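Local structure of putative transcriptional regulator MarR (Geobacillus stearothermophilus, 2RDP) at residues L27-R30 with G31-I34; Y38-T41 with P42-V46; D78-R82 with N83-A87. The protein probably acts as a MarR-family transcriptional regulator, binding DNA as a dimer through winged-helix domains. All blocks are in the same frame, centred on the assembly; numbering follows the deposited sequence.

Contact 1: residues L27-R30 with G31-I34; sequences LKQR and GREI
The Gln29 side-chain amide reaches along the helix to the carboxylate of Glu33, one turn on, and NE2 donates to OE2 at 3.2 Å. The bond is bent, 149° at the hydrogen, and OE2 is met from above the carboxylate plane; the amide and carboxylate planes stand 82° apart. Gln29 gets there by pointing CG away from its own backbone N (chi1 -177°) and then folding at chi2, while Glu33 runs extended beyond CG. The other end of the same amide, OE1, rests on the aliphatic root of Arg32, 3.7 Å from Arg32 CG. Beside it Lys28 lies stretched out, and its CE sits over one face of the Arg32 guanidinium, toward the rim, 3.8 Å from Arg32 CZ. That leaves Lys28 NZ and Arg32 NH2 4.3 Å apart, two like charges at close quarters, which may disfavour each other.

Gln29-Glu33 and Lys28-Arg32 are i to i+4 pairs on helix 10-35, Gln29-Arg32 i to i+3. As in other MarR-family proteins, this helix and the C-terminal helices form the dimerisation region. The backbone repeats the longer spacing: Arg32 N donates to Lys28 O at 2.9 Å, and Ile34 N to Arg30 O at 3.0 Å. Lys28 O is gripped a second time by a water, 2.6 Å from it, which also accepts a weak bond from Arg32 NH1.

Further out, Arg30 turns back along the helix, its NE bonded to Asn26 OD1, its NH1 in a salt bridge with Asp120 on helix 104-124 and its NH2 bonded to Met147 O of the second subunit. Ile34 packs on Val113, Lys116 and Arg117 of helix 104-124, and Gln29 touches Tyr67 of the second subunit.

Contact 2: residues Y38-T41 with P42-V46; sequences YPIT and PPQFV. With NA (sodium ion), chain B.
Thr41 O takes the backbone N-H of Phe45 at 2.9 Å, the first i to i+4 link of helix 42-54. Thr41 also donates: its N-H goes to Gln44 OE1 at 3.0 Å. Here the donor stands well above the plane of the side-chain carbonyl, 46° out of it, and the angle at the hydrogen is 154°. Gln44 sets its CG beside its backbone N (chi1 -65°) and runs extended from there, which carries OE1 back past the start of the helix. On the way the chain passes alongside the threonine hydroxyl, with Gln44 CG 3.5 Å from Thr41 OG1. OE1 also lies against Ile40, 3.3 Å from Ile40 CA.

Thr41 is the N-cap residue, and this is the half of a capping box in which the side chain three residues on takes the N-cap N-H; the reciprocal bond, from Gln44 N to Thr41 OG1, is not made. Instead OG1 comes up against the CD of Pro43, at 3.2 Å. Pro42 and Pro43 occupy the first turn, where a helix can do without their missing N-H groups.

On the inner side Ile40 CD1 reaches the edge of the Phe45 ring and is 3.9 Å from Phe45 CB. Phe45 carries on to Leu35 and Val113 and to Arg21 of the second subunit. Before the cap, Tyr38 O and Ile40 O bind a sodium ion together with Leu35 O, Ile40 O at 2.7 Å from the metal.

Contact 3: residues D78-R82 with N83-A87; sequences DRMER and NGLVA
Asn83 and Arg79 lie obliquely across one another at the end of helix 70-82, their amide and guanidinium planes nearly coplanar at 30°. Asn83 OD1 comes to the edge of the guanidinium, 3.0 Å from Arg79 NH2, while Asn83 CG sits in that plane. Arg79 is bent at chi2 and chi3, which curls its end back to Asn83; Arg82 NH2 comes over one face of its guanidinium, toward the rim. In the backbone, Asn83 N donates to Arg79 O at 3.0 Å. An alanine in place of Asn83 removes the oxygen at the edge of the Arg79 guanidinium, which would probably be freer to turn.

The helix ends in a Schellman motif: Leu85 N reaches back to Met80 O at 2.9 Å and Gly84 N to Glu81 O at 3.1 Å. Gly84 is the C-prime residue, with a positive phi of 68° that glycine accepts readily. The turn brings Leu85 across selenomethionine Met80 at about a right angle, Leu85 CD1 touching Met80 CG at 3.8 Å. Val86 CG2 packs on Met80 CB from the strand side, 4.0 Å away. A water donates to both Glu81 O and Val86 O, joining helix end to strand start, and Glu81 CA-H points at Val86 O.

Helix 70-82, directly before the wing, is probably the recognition helix, as in MarR relatives. Met80 and Val86 press on helix 42-54, at Gln44 and Ala47 and at Leu48 and Leu51. The chain then enters strand 86-90, the first strand of the wing hairpin; Ala87 pairs with Arg101 of strand 98-102, and Arg88 forms salt bridges with Asp78 and Glu81.

How the contacts relate
The three contacts follow one another along the chain without overlap, and contact 2 lies between the others in space. Its centre is about 11 Å from that of contact 1 and 12 Å from that of contact 3, whereas contacts 1 and 3 are about 23 Å apart and do not touch. Arg32 of helix 10-35 packs on Pro42 at the start of helix 42-54. From there Gln44 meets Met80 and Ile40 meets Leu85, linking that helix start to the end of helix 70-82. Contact 1 lies on a helix that meets the second subunit, as Phe45 of contact 2 also does; contacts 2 and 3 lie in the winged-helix part that probably binds DNA.

Contact 1: residues L27-R30 with G31-I34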
loop_
_atom_site.group_PDB
_atom_site.type_symbol
_atom_site.label_atom_id
_atom_site.label_comp_id
_atom_site.label_asym_id
_atom_site.label_seq_id
_atom_site.Cartn_x
_atom_site.Cartn_y
_atom_site.Cartn_z
ATOM N N LEU A 27 2.813 4.301 4.631
ATOM C CA LEU A 27 3.916 4.007 3.715
ATOM C C LEU A 27 3.635 4.474 2.309
ATOM O O LEU A 27 4.542 4.878 1.598
ATOM C CB LEU A 27 4.083 2.507 3.644
ATOM C CG LEU A 27 5.382 1.732 3.666
ATOM C CD1 LEU A 27 6.455 2.344 4.615
ATOM C CD2 LEU A 27 5.038 0.265 4.082
ATOM N N LYS A 28 2.378 4.370 1.896
ATOM C CA LYS A 28 1.956 4.765 0.547
ATOM C C LYS A 28 2.134 6.277 0.411
ATOM O O LYS A 28 2.699 6.747 -0.581
ATOM C CB LYS A 28 0.496 4.329 0.248
ATOM C CG LYS A 28 -0.092 4.965 -0.965
ATOM C CD LYS A 28 -1.526 4.542 -1.205
ATOM C CE LYS A 28 -2.171 5.482 -2.180
ATOM N NZ LYS A 28 -3.554 5.037 -2.502
ATOM N N GLN A 29 1.654 7.018 1.412
ATOM C CA GLN A 29 1.789 8.452 1.417
ATOM C C GLN A 29 3.255 8.933 1.524
ATOM O O GLN A 29 3.628 9.854 0.811
ATOM C CB GLN A 29 0.916 9.079 2.527
ATOM C CG GLN A 29 0.945 10.607 2.571
ATOM C CD GLN A 29 0.543 11.281 1.253
ATOM O OE1 GLN A 29 -0.006 10.646 0.333
ATOM N NE2 GLN A 29 0.777 12.591 1.173
ATOM N N ARG A 30 4.066 8.350 2.410
ATOM C CA ARG A 30 5.512 8.645 2.414
ATOM C C ARG A 30 6.116 8.462 1.012
ATOM O O ARG A 30 6.857 9.285 0.550
ATOM C CB ARG A 30 6.249 7.761 3.411
ATOM C CG ARG A 30 5.988 8.173 4.784
ATOM C CD ARG A 30 6.370 7.099 5.763
ATOM N NE ARG A 30 6.242 7.626 7.118
ATOM C CZ ARG A 30 7.183 8.308 7.763
ATOM N NH1 ARG A 30 8.349 8.585 7.190
ATOM N NH2 ARG A 30 6.951 8.727 8.992
ATOM N N GLY A 31 5.747 7.369 0.348
ATOM C CA GLY A 31 6.176 7.074 -1.028
ATOM C C GLY A 31 5.793 8.164 -1.987
ATOM O O GLY A 31 6.622 8.579 -2.798
ATOM N N ARG A 32 4.538 8.635 -1.887
ATOM C CA ARG A 32 4.003 9.764 -2.687
ATOM C C ARG A 32 4.783 11.066 -2.506
ATOM O O ARG A 32 5.066 11.767 -3.480
ATOM C CB ARG A 32 2.532 10.089 -2.365
ATOM C CG ARG A 32 1.477 9.009 -2.612
ATOM C CD ARG A 32 1.612 8.454 -3.974
ATOM N NE ARG A 32 0.314 8.215 -4.607
ATOM C CZ ARG A 32 -0.123 7.029 -5.028
ATOM N NH1 ARG A 32 0.625 5.926 -4.874
ATOM N NH2 ARG A 32 -1.316 6.968 -5.601
ATOM N N GLU A 33 5.024 11.416 -1.251
ATOM C CA GLU A 33 5.727 12.601 -0.892
ATOM C C GLU A 33 7.133 12.566 -1.471
ATOM O O GLU A 33 7.582 13.541 -2.057
ATOM C CB GLU A 33 5.756 12.723 0.629
ATOM C CG GLU A 33 4.404 13.156 1.143
ATOM C CD GLU A 33 4.236 13.157 2.656
ATOM O OE1 GLU A 33 5.168 12.730 3.392
ATOM O OE2 GLU A 33 3.129 13.572 3.105
ATOM N N ILE A 34 7.809 11.430 -1.332
ATOM C CA ILE A 34 9.151 11.266 -1.875
ATOM C C ILE A 34 9.150 11.457 -3.392
ATOM O O ILE A 34 10.027 12.074 -3.930
ATOM C CB ILE A 34 9.765 9.870 -1.452
ATOM C CG1 ILE A 34 10.239 9.929 0.001
ATOM C CG2 ILE A 34 10.878 9.418 -2.397
ATOM C CD1 ILE A 34 10.427 8.537 0.611
HETATM O O HOH W 1 3.216 5.542 -2.791
#

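Contact 2: residues Y38-T41 with P42-V46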
loop_
_atom_site.group_PDB
_atom_site.type_symbol
_atom_site.label_atom_id
_atom_site.label_comp_id
_atom_site.label_asym_id
_atom_site.label_seq_id
_atom_site.Cartn_x
_atom_site.Cartn_y
_atom_site.Cartn_z
ATOM N N TYR A 38 10.682 13.768 -8.053
ATOM C CA TYR A 38 11.207 12.958 -9.146
ATOM C C TYR A 38 10.288 12.985 -10.334
ATOM O O TYR A 38 9.066 13.030 -10.158
ATOM C CB TYR A 38 11.466 11.517 -8.674
ATOM C CG TYR A 38 12.514 11.520 -7.588
ATOM C CD1 TYR A 38 13.876 11.629 -7.896
ATOM C CD2 TYR A 38 12.136 11.504 -6.249
ATOM C CE1 TYR A 38 14.826 11.695 -6.887
ATOM C CE2 TYR A 38 13.075 11.561 -5.241
ATOM C CZ TYR A 38 14.408 11.650 -5.556
ATOM O OH TYR A 38 15.296 11.695 -4.523
ATOM N N PRO A 39 10.862 12.946 -11.557
ATOM C CA PRO A 39 10.006 13.049 -12.736
ATOM C C PRO A 39 9.285 11.749 -13.127
ATOM O O PRO A 39 8.939 11.585 -14.283
ATOM C CB PRO A 39 10.983 13.528 -13.836
ATOM C CG PRO A 39 12.298 12.940 -13.430
ATOM C CD PRO A 39 12.296 12.837 -11.922
ATOM N N ILE A 40 9.038 10.843 -12.188
ATOM C CA ILE A 40 8.228 9.654 -12.479
ATOM C C ILE A 40 6.974 9.635 -11.623
ATOM O O ILE A 40 6.872 10.389 -10.635
ATOM C CB ILE A 40 9.018 8.352 -12.268
ATOM C CG1 ILE A 40 9.558 8.273 -10.832
ATOM C CG2 ILE A 40 10.145 8.248 -13.328
ATOM C CD1 ILE A 40 10.166 6.952 -10.467
ATOM N N THR A 41 6.019 8.805 -12.013
ATOM C CA THR A 41 4.781 8.656 -11.276
ATOM C C THR A 41 4.858 7.368 -10.441
ATOM O O THR A 41 5.782 6.560 -10.633
ATOM C CB THR A 41 3.549 8.655 -12.232
ATOM O OG1 THR A 41 3.521 7.448 -13.002
ATOM C CG2 THR A 41 3.623 9.843 -13.170
ATOM N N PRO A 42 3.904 7.160 -9.500
ATOM C CA PRO A 42 3.926 5.916 -8.725
ATOM C C PRO A 42 3.932 4.594 -9.514
ATOM O O PRO A 42 4.698 3.707 -9.149
ATOM C CB PRO A 42 2.686 6.026 -7.838
ATOM C CG PRO A 42 2.445 7.443 -7.729
ATOM C CD PRO A 42 2.824 8.052 -9.047
ATOM N N PRO A 43 3.084 4.438 -10.561
ATOM C CA PRO A 43 3.180 3.159 -11.314
ATOM C C PRO A 43 4.483 3.013 -12.143
ATOM O O PRO A 43 4.924 1.870 -12.391
ATOM C CB PRO A 43 1.945 3.169 -12.215
ATOM C CG PRO A 43 1.141 4.340 -11.798
ATOM C CD PRO A 43 2.036 5.313 -11.111
ATOM N N GLN A 44 5.101 4.134 -12.536
ATOM C CA GLN A 44 6.401 4.084 -13.164
ATOM C C GLN A 44 7.473 3.656 -12.152
ATOM O O GLN A 44 8.310 2.803 -12.461
ATOM C CB GLN A 44 6.753 5.404 -13.850
ATOM C CG GLN A 44 5.834 5.740 -15.013
ATOM C CD GLN A 44 6.015 7.189 -15.503
ATOM O OE1 GLN A 44 6.676 7.999 -14.870
ATOM N NE2 GLN A 44 5.424 7.500 -16.643
ATOM N N PHE A 45 7.434 4.210 -10.934
ATOM C CA PHE A 45 8.247 3.659 -9.844
ATOM C C PHE A 45 8.129 2.115 -9.733
ATOM O O PHE A 45 9.141 1.403 -9.821
ATOM C CB PHE A 45 7.983 4.369 -8.502
ATOM C CG PHE A 45 8.700 3.729 -7.351
ATOM C CD1 PHE A 45 10.053 3.963 -7.140
ATOM C CD2 PHE A 45 8.033 2.834 -6.516
ATOM C CE1 PHE A 45 10.738 3.329 -6.109
ATOM C CE2 PHE A 45 8.713 2.207 -5.447
ATOM C CZ PHE A 45 10.078 2.477 -5.256
ATOM N N VAL A 46 6.908 1.597 -9.595
ATOM C CA VAL A 46 6.713 0.145 -9.483
ATOM C C VAL A 46 7.316 -0.609 -10.681
ATOM O O VAL A 46 8.047 -1.593 -10.505
ATOM C CB VAL A 46 5.224 -0.206 -9.300
ATOM C CG1 VAL A 46 5.006 -1.708 -9.266
ATOM C CG2 VAL A 46 4.664 0.447 -7.995
HETATM NA NA NA B . 6.610 12.822 -9.473
#

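Contact 3: residues D78-R82 with N83-A87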
loop_
_atom_site.group_PDB
_atom_site.type_symbol
_atom_site.label_atom_id
_atom_site.label_comp_id
_atom_site.label_asym_id
_atom_site.label_seq_id
_atom_site.Cartn_x
_atom_site.Cartn_y
_atom_site.Cartn_z
ATOM N N ASP A 78 4.902 2.337 -22.902
ATOM C CA ASP A 78 4.932 3.384 -23.933
ATOM C C ASP A 78 5.345 4.767 -23.387
ATOM O O ASP A 78 6.213 5.390 -23.989
ATOM C CB ASP A 78 3.585 3.499 -24.672
ATOM C CG ASP A 78 3.276 2.289 -25.580
ATOM O OD1 ASP A 78 4.168 1.428 -25.767
ATOM O OD2 ASP A 78 2.115 2.205 -26.100
ATOM N N ARG A 79 4.732 5.241 -22.280
ATOM C CA ARG A 79 5.119 6.540 -21.656
ATOM C C ARG A 79 6.590 6.531 -21.256
ATOM O O ARG A 79 7.321 7.470 -21.569
ATOM C CB ARG A 79 4.291 6.889 -20.393
ATOM C CG ARG A 79 3.191 7.969 -20.529
ATOM C CD ARG A 79 3.640 9.411 -20.191
ATOM N NE ARG A 79 3.122 10.375 -21.191
ATOM C CZ ARG A 79 3.862 11.174 -21.993
ATOM N NH1 ARG A 79 3.259 11.981 -22.869
ATOM N NH2 ARG A 79 5.198 11.197 -21.918
HETATM N N MSE A 80 7.026 5.471 -20.575
HETATM C CA MSE A 80 8.393 5.411 -20.083
HETATM C C MSE A 80 9.407 5.319 -21.185
HETATM O O MSE A 80 10.489 5.874 -21.078
HETATM C CB MSE A 80 8.568 4.252 -19.137
HETATM C CG MSE A 80 7.746 4.404 -17.888
HETATM SE SE MSE A 80 7.991 2.886 -16.695
HETATM C CE MSE A 80 7.147 1.457 -17.688
ATOM N N GLU A 81 9.068 4.604 -22.246
ATOM C CA GLU A 81 9.934 4.521 -23.411
ATOM C C GLU A 81 10.080 5.909 -24.098
ATOM O O GLU A 81 11.175 6.328 -24.455
ATOM C CB GLU A 81 9.417 3.450 -24.379
ATOM C CG GLU A 81 10.318 3.291 -25.600
ATOM C CD GLU A 81 9.869 2.232 -26.605
ATOM O OE1 GLU A 81 8.639 2.102 -26.859
ATOM O OE2 GLU A 81 10.781 1.561 -27.166
ATOM N N ARG A 82 8.960 6.608 -24.250
ATOM C CA ARG A 82 8.902 7.950 -24.812
ATOM C C ARG A 82 9.802 8.901 -24.023
ATOM O O ARG A 82 10.481 9.716 -24.632
ATOM C CB ARG A 82 7.452 8.448 -24.799
ATOM C CG ARG A 82 6.938 9.132 -26.075
ATOM C CD ARG A 82 5.428 8.806 -26.362
ATOM N NE ARG A 82 4.525 8.950 -25.196
ATOM C CZ ARG A 82 3.522 8.101 -24.884
ATOM N NH1 ARG A 82 3.282 7.018 -25.630
ATOM N NH2 ARG A 82 2.757 8.314 -23.816
ATOM N N ASN A 83 9.807 8.781 -22.681
ATOM C CA ASN A 83 10.634 9.622 -21.793
ATOM C C ASN A 83 12.042 9.090 -21.548
ATOM O O ASN A 83 12.726 9.582 -20.646
ATOM C CB ASN A 83 9.990 9.806 -20.404
ATOM C CG ASN A 83 8.550 10.323 -20.465
ATOM O OD1 ASN A 83 8.109 10.869 -21.478
ATOM N ND2 ASN A 83 7.798 10.135 -19.357
ATOM N N GLY A 84 12.453 8.067 -22.298
ATOM C CA GLY A 84 13.810 7.523 -22.223
ATOM C C GLY A 84 14.207 6.804 -20.941
ATOM O O GLY A 84 15.397 6.688 -20.637
ATOM N N LEU A 85 13.225 6.305 -20.191
ATOM C CA LEU A 85 13.481 5.533 -18.966
ATOM C C LEU A 85 13.724 4.063 -19.251
ATOM O O LEU A 85 14.406 3.404 -18.494
ATOM C CB LEU A 85 12.279 5.620 -18.016
ATOM C CG LEU A 85 11.801 7.004 -17.601
ATOM C CD1 LEU A 85 10.424 6.922 -16.919
ATOM C CD2 LEU A 85 12.861 7.670 -16.723
ATOM N N VAL A 86 13.140 3.550 -20.335
ATOM C CA VAL A 86 13.265 2.132 -20.728
ATOM C C VAL A 86 13.354 2.045 -22.246
ATOM O O VAL A 86 12.940 2.966 -22.946
ATOM C CB VAL A 86 12.029 1.227 -20.230
ATOM C CG1 VAL A 86 11.742 1.422 -18.733
ATOM C CG2 VAL A 86 10.772 1.472 -21.040
ATOM N N ALA A 87 13.886 0.937 -22.747
ATOM C CA ALA A 87 13.860 0.637 -24.177
ATOM C C ALA A 87 13.206 -0.724 -24.367
ATOM O O ALA A 87 13.177 -1.541 -23.445
ATOM C CB ALA A 87 15.278 0.630 -24.763
HETATM O O HOH W 2 13.441 4.935 -24.702
#